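Local coordinates for TRAP dicarboxylate transporter-DctP subunit (Marinobacter aquaeolei, PDB 4PFI), which probably captures a solute, perhaps a dicarboxylate or related organic acid, in the periplasm and delivers it to a TRAP membrane transporter, at residues T161-N166 and N235-A240; G229-Q234 and L294-I299. All coordinates share one frame; numbering follows the deposited sequence.

Interaction 1. Residues T161-N166 and N235-A240; sequences TWTANN and NVLTMA. With NA (sodium ion), chain B.
W162 and T238 face each other as an antiparallel hydrogen-bonded pair, T238 N reaching W162 O at 2.7 Å and W162 N returning to T238 O. T163 and L237 form the non-hydrogen-bonded pair that follows, and A164 and V236 the next hydrogen-bonded one. There the pattern slips: A164 O accepts from both V236 N (3.0 Å) and N235 N (3.1 Å), which come in from opposite faces of its carbonyl plane. Two residues against one make this a classic beta bulge.

On the face that carries W162, the CB of A240 sits over the six-membered ring, 3.8 Å from its centroid, in a CH-pi contact displaced toward the rim at CH2. With CG anti to the carbonyl carbon (chi1 -60°), the indole lies across the neighbouring strand, and its CE3 also meets T238 CG2. On the opposite face the contact between the strands is made by methyl and branched carbons. T161 turns CG2 against L237 CG at 3.3 Å, while L237 CD1 leans on the methyl of T163.

A second layer fixes the polar atoms. Water 1 donates to N166 O and V236 O and accepts from T238 OG1 at 2.6 Å, stitching the loop after the first strand to the second. Just beyond the bulge, N235 OD1 binds the sodium ion at 2.3 Å, in a site completed by Q234, G298 and two waters. T163 OG1 is hydrogen-bonded to Q234 OE1 and Q218 NE2.

The pair lies inside a mixed sheet, strand 149-164 also pairing with 217-220 and strand 236-239 running parallel to 300-303. Helices 222-228 and 263-296 pack on the T161 and L237 face, whereas F174, F191 and F312 meet the W162 ring edge-to-face.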
loop_
_atom_site.group_PDB
_atom_site.type_symbol
_atom_site.label_atom_id
_atom_site.label_comp_id
_atom_site.label_asym_id
_atom_site.label_seq_id
_atom_site.Cartn_x
_atom_site.Cartn_y
_atom_site.Cartn_z
ATOM N N THR A 161 -3.961 5.358 -8.171
ATOM C CA THR A 161 -4.593 5.961 -9.333
ATOM C C THR A 161 -5.778 6.799 -8.867
ATOM O O THR A 161 -6.429 6.451 -7.890
ATOM C CB THR A 161 -5.051 4.864 -10.302
ATOM O OG1 THR A 161 -3.894 4.238 -10.901
ATOM C CG2 THR A 161 -5.943 5.443 -11.393
ATOM N N TRP A 162 -6.030 7.934 -9.508
ATOM C CA TRP A 162 -7.086 8.833 -9.054
ATOM C C TRP A 162 -8.325 8.669 -9.951
ATOM O O TRP A 162 -8.186 8.496 -11.160
ATOM C CB TRP A 162 -6.625 10.281 -9.153
ATOM C CG TRP A 162 -5.416 10.636 -8.360
ATOM C CD1 TRP A 162 -4.859 9.921 -7.360
ATOM C CD2 TRP A 162 -4.628 11.815 -8.492
ATOM N NE1 TRP A 162 -3.766 10.586 -6.837
ATOM C CE2 TRP A 162 -3.602 11.754 -7.527
ATOM C CE3 TRP A 162 -4.678 12.921 -9.338
ATOM C CZ2 TRP A 162 -2.650 12.743 -7.382
ATOM C CZ3 TRP A 162 -3.722 13.909 -9.192
ATOM C CH2 TRP A 162 -2.730 13.815 -8.220
ATOM N N THR A 163 -9.523 8.717 -9.373
ATOM C CA THR A 163 -10.744 8.816 -10.158
ATOM C C THR A 163 -11.561 10.013 -9.685
ATOM O O THR A 163 -11.462 10.450 -8.534
ATOM C CB THR A 163 -11.653 7.544 -10.057
ATOM O OG1 THR A 163 -12.161 7.396 -8.731
ATOM C CG2 THR A 163 -10.905 6.311 -10.382
ATOM N N ALA A 164 -12.359 10.527 -10.612
ATOM C CA ALA A 164 -13.286 11.585 -10.360
ATOM C C ALA A 164 -14.208 11.698 -11.580
ATOM O O ALA A 164 -14.139 10.892 -12.516
ATOM C CB ALA A 164 -12.547 12.887 -10.127
ATOM N N ASN A 165 -15.072 12.713 -11.554
ATOM C CA ASN A 165 -15.906 13.007 -12.697
ATOM C C ASN A 165 -15.383 14.167 -13.533
ATOM O O ASN A 165 -16.129 14.784 -14.280
ATOM C CB ASN A 165 -17.350 13.187 -12.267
ATOM C CG ASN A 165 -18.024 11.866 -12.051
ATOM O OD1 ASN A 165 -17.762 10.906 -12.781
ATOM N ND2 ASN A 165 -18.865 11.782 -11.036
ATOM N N ASN A 166 -14.084 14.435 -13.401
ATOM C CA ASN A 166 -13.369 15.366 -14.265
ATOM C C ASN A 166 -11.891 15.034 -14.197
ATOM O O ASN A 166 -11.473 14.304 -13.306
ATOM C CB ASN A 166 -13.614 16.827 -13.837
ATOM C CG ASN A 166 -13.480 17.034 -12.346
ATOM O OD1 ASN A 166 -14.453 16.911 -11.582
ATOM N ND2 ASN A 166 -12.267 17.317 -11.907
ATOM N N ASN A 235 -15.867 8.953 -14.287
ATOM C CA ASN A 235 -15.678 9.265 -15.712
ATOM C C ASN A 235 -14.211 9.406 -16.101
ATOM O O ASN A 235 -13.851 9.221 -17.267
ATOM C CB ASN A 235 -16.425 10.558 -16.074
ATOM C CG ASN A 235 -17.950 10.343 -16.246
ATOM O OD1 ASN A 235 -18.432 9.235 -16.488
ATOM N ND2 ASN A 235 -18.689 11.426 -16.153
ATOM N N VAL A 236 -13.347 9.713 -15.140
ATOM C CA VAL A 236 -11.978 9.961 -15.488
ATOM C C VAL A 236 -11.017 9.282 -14.518
ATOM O O VAL A 236 -11.066 9.508 -13.316
ATOM C CB VAL A 236 -11.662 11.485 -15.546
ATOM C CG1 VAL A 236 -10.219 11.691 -15.952
ATOM C CG2 VAL A 236 -12.610 12.216 -16.485
ATOM N N LEU A 237 -10.146 8.449 -15.068
ATOM C CA LEU A 237 -9.050 7.844 -14.321
ATOM C C LEU A 237 -7.768 8.658 -14.556
ATOM O O LEU A 237 -7.263 8.675 -15.683
ATOM C CB LEU A 237 -8.857 6.422 -14.834
ATOM C CG LEU A 237 -8.197 5.465 -13.859
ATOM C CD1 LEU A 237 -9.291 4.588 -13.342
ATOM C CD2 LEU A 237 -7.134 4.642 -14.532
ATOM N N THR A 238 -7.269 9.377 -13.550
ATOM C CA THR A 238 -6.046 10.176 -13.746
ATOM C C THR A 238 -4.827 9.469 -13.117
ATOM O O THR A 238 -4.828 9.145 -11.942
ATOM C CB THR A 238 -6.147 11.631 -13.139
ATOM O OG1 THR A 238 -7.198 12.372 -13.768
ATOM C CG2 THR A 238 -4.870 12.396 -13.329
HETATM N N MSE A 239 -3.784 9.261 -13.904
HETATM C CA MSE A 239 -2.604 8.568 -13.431
HETATM C C MSE A 239 -1.501 9.612 -13.245
HETATM O O MSE A 239 -0.893 10.086 -14.206
HETATM C CB MSE A 239 -2.251 7.456 -14.420
HETATM C CG MSE A 239 -3.567 6.688 -14.896
HETATM SE SE MSE A 239 -3.148 5.035 -15.799
HETATM C CE MSE A 239 -3.760 3.744 -14.467
ATOM N N ALA A 240 -1.307 10.021 -11.998
ATOM C CA ALA A 240 -0.303 11.033 -11.679
ATOM C C ALA A 240 1.020 10.411 -11.294
ATOM O O ALA A 240 2.007 11.112 -11.246
ATOM C CB ALA A 240 -0.768 11.911 -10.550
HETATM NA NA NA B . -18.333 6.909 -16.561
HETATM O O HOH W 1 -9.576 11.970 -12.778
HETATM O O HOH W 2 -18.043 4.431 -16.426
HETATM O O HOH W 3 -20.312 7.047 -14.925
#

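Interaction 2. Residues G229-Q234 and L294-I299. With NA (sodium ion), chain B.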
loop_
_atom_site.group_PDB
_atom_site.type_symbol
_atom_site.label_atom_id
_atom_site.label_comp_id
_atom_site.label_asym_id
_atom_site.label_seq_id
_atom_site.Cartn_x
_atom_site.Cartn_y
_atom_site.Cartn_z
ATOM N N GLY A 229 -15.713 -1.700 -8.280
ATOM C CA GLY A 229 -16.600 -1.181 -9.291
ATOM C C GLY A 229 -16.686 0.344 -9.378
ATOM O O GLY A 229 -17.626 0.857 -9.953
ATOM N N PHE A 230 -15.711 1.067 -8.855
ATOM C CA PHE A 230 -15.771 2.547 -8.883
ATOM C C PHE A 230 -15.728 3.115 -10.301
ATOM O O PHE A 230 -16.112 4.260 -10.546
ATOM C CB PHE A 230 -14.625 3.162 -8.069
ATOM C CG PHE A 230 -14.614 2.759 -6.623
ATOM C CD1 PHE A 230 -15.766 2.347 -5.992
ATOM C CD2 PHE A 230 -13.444 2.821 -5.897
ATOM C CE1 PHE A 230 -15.748 1.993 -4.673
ATOM C CE2 PHE A 230 -13.409 2.461 -4.580
ATOM C CZ PHE A 230 -14.560 2.051 -3.953
ATOM N N HIS A 231 -15.244 2.313 -11.239
ATOM C CA HIS A 231 -15.147 2.799 -12.596
ATOM C C HIS A 231 -16.547 2.946 -13.210
ATOM O O HIS A 231 -16.695 3.643 -14.204
ATOM C CB HIS A 231 -14.257 1.898 -13.454
ATOM C CG HIS A 231 -14.753 0.488 -13.567
ATOM N ND1 HIS A 231 -14.758 -0.385 -12.513
ATOM C CD2 HIS A 231 -15.246 -0.185 -14.635
ATOM C CE1 HIS A 231 -15.255 -1.554 -12.913
ATOM N NE2 HIS A 231 -15.555 -1.453 -14.190
ATOM N N GLU A 232 -17.556 2.300 -12.630
ATOM C CA GLU A 232 -18.950 2.414 -13.109
ATOM C C GLU A 232 -19.592 3.761 -12.741
ATOM O O GLU A 232 -20.562 4.155 -13.339
ATOM C CB GLU A 232 -19.832 1.288 -12.524
ATOM C CG GLU A 232 -19.386 -0.109 -12.902
ATOM C CD GLU A 232 -20.204 -1.259 -12.277
ATOM O OE1 GLU A 232 -21.157 -1.042 -11.474
ATOM O OE2 GLU A 232 -19.859 -2.418 -12.580
ATOM N N VAL A 233 -19.027 4.451 -11.754
ATOM C CA VAL A 233 -19.630 5.634 -11.190
ATOM C C VAL A 233 -18.613 6.785 -11.229
ATOM O O VAL A 233 -18.728 7.778 -10.501
ATOM C CB VAL A 233 -20.204 5.343 -9.749
ATOM C CG1 VAL A 233 -21.400 4.389 -9.834
ATOM C CG2 VAL A 233 -19.121 4.778 -8.813
ATOM N N GLN A 234 -17.624 6.644 -12.108
ATOM C CA GLN A 234 -16.632 7.677 -12.339
ATOM C C GLN A 234 -16.434 7.839 -13.868
ATOM O O GLN A 234 -16.822 6.971 -14.651
ATOM C CB GLN A 234 -15.305 7.355 -11.624
ATOM C CG GLN A 234 -15.343 7.197 -10.091
ATOM C CD GLN A 234 -15.307 8.536 -9.353
ATOM O OE1 GLN A 234 -14.298 8.901 -8.712
ATOM N NE2 GLN A 234 -16.413 9.271 -9.413
ATOM N N LEU A 294 -11.743 -0.693 -18.944
ATOM C CA LEU A 294 -12.042 -0.019 -20.191
ATOM C C LEU A 294 -13.182 -0.689 -20.946
ATOM O O LEU A 294 -13.928 -0.009 -21.639
ATOM C CB LEU A 294 -10.794 0.105 -21.058
ATOM C CG LEU A 294 -9.800 1.117 -20.460
ATOM C CD1 LEU A 294 -8.543 1.136 -21.268
ATOM C CD2 LEU A 294 -10.395 2.525 -20.373
ATOM N N GLU A 295 -13.333 -2.007 -20.798
ATOM C CA GLU A 295 -14.484 -2.730 -21.362
ATOM C C GLU A 295 -15.839 -2.199 -20.851
ATOM O O GLU A 295 -16.857 -2.346 -21.512
ATOM C CB GLU A 295 -14.387 -4.228 -21.044
ATOM C CG GLU A 295 -13.190 -4.914 -21.720
ATOM C CD GLU A 295 -12.775 -6.252 -21.060
ATOM O OE1 GLU A 295 -13.565 -6.816 -20.252
ATOM O OE2 GLU A 295 -11.643 -6.737 -21.333
ATOM N N GLN A 296 -15.865 -1.613 -19.655
ATOM C CA GLN A 296 -17.113 -1.103 -19.114
ATOM C C GLN A 296 -17.601 0.080 -19.979
ATOM O O GLN A 296 -18.804 0.269 -20.170
ATOM C CB GLN A 296 -16.914 -0.660 -17.657
ATOM C CG GLN A 296 -18.001 0.245 -17.083
ATOM C CD GLN A 296 -19.285 -0.494 -16.700
ATOM O OE1 GLN A 296 -19.291 -1.714 -16.580
ATOM N NE2 GLN A 296 -20.377 0.255 -16.493
ATOM N N GLY A 297 -16.657 0.866 -20.494
ATOM C CA GLY A 297 -16.985 2.091 -21.187
ATOM C C GLY A 297 -17.318 3.272 -20.275
ATOM O O GLY A 297 -17.659 3.111 -19.089
ATOM N N GLY A 298 -17.214 4.471 -20.842
ATOM C CA GLY A 298 -17.611 5.686 -20.162
ATOM C C GLY A 298 -16.527 6.191 -19.237
ATOM O O GLY A 298 -16.754 7.041 -18.384
ATOM N N ILE A 299 -15.332 5.679 -19.415
ATOM C CA ILE A 299 -14.247 6.080 -18.566
ATOM C C ILE A 299 -12.989 6.422 -19.372
ATOM O O ILE A 299 -12.528 5.675 -20.217
ATOM C CB ILE A 299 -13.968 5.038 -17.462
ATOM C CG1 ILE A 299 -14.055 5.748 -16.105
ATOM C CG2 ILE A 299 -12.619 4.468 -17.619
ATOM C CD1 ILE A 299 -13.517 4.968 -14.937
HETATM NA NA NA B . -18.333 6.909 -16.561
HETATM O O HOH W 2 -18.043 4.431 -16.426
HETATM O O HOH W 4 -18.166 -3.393 -14.590
HETATM O O HOH W 5 -20.599 3.330 -16.697
HETATM O O HOH W 6 -21.179 -3.109 -15.286
HETATM O O HOH W 3 -20.312 7.047 -14.925
#
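I299 CD1 rests on H231 CB at 3.5 Å, while its CG1 lies beside Q234 O. Further along, the imidazole takes Q296 CB at its edge, in the ring plane, 3.5 Å from CD2. H231 owes this to a chi1 of 61°, which sets CG between the backbone N and the carbonyl carbon and swings the ring toward the end of helix 263-296. Q296 then bends at chi2, and its amide, almost perpendicular to the imidazole, lies against E232 CG, the two side chains crossing at about a right angle. Were H231 replaced by alanine, the CB and CG of Q296 would probably lose the ring edge they pack on and a gap would open between the 3-10 turn and the helix end.

Polar links between the segments run through water. Waters 4 and 6 each touch both E232 OE2 and Q296 OE1, water 4 also lying near H231 NE2, and water 5 accepts from Q296 NE2; the other carboxylate oxygen, E232 OE1, is hydrogen-bonded to Y207 OH. Water 2 donates to H231 O (2.7 Å) and to G297 O (3.0 Å).

The direct polar tie is the metal. Q234 O and G298 O each bind the sodium ion at 2.4 Å, joined by water 2, water 3 and N235 OD1. G298 has positive phi, and a CB there would be crowded by the ion.

Two carbonyl oxygens that would otherwise probably repel each other are thus bridged by a cation, and the all-oxygen shell of carbonyls, amide and water is well suited to sodium.

How the interactions relate
Following the chain, residues 161-166 come first, then 229-234, 235-240 and 294-299, so the two contacts cross rather than nest. Interaction 1 closes a loop of 68 residues, bringing strand 236-239 back beside strand 149-164; interaction 2 closes one of 59, bringing the end of helix 263-296 back to the turn after helix 222-228. Because 229-234 runs directly into 235-240, the turn and the strand are one continuous piece, held by a different partner on each part. Their centres lie about 11 Å apart, and the sodium ion, with waters 2 and 3, is shared. Together they tie strands 149-164 and 236-239 of the sheet, the turn and the helix end at one corner of the fold.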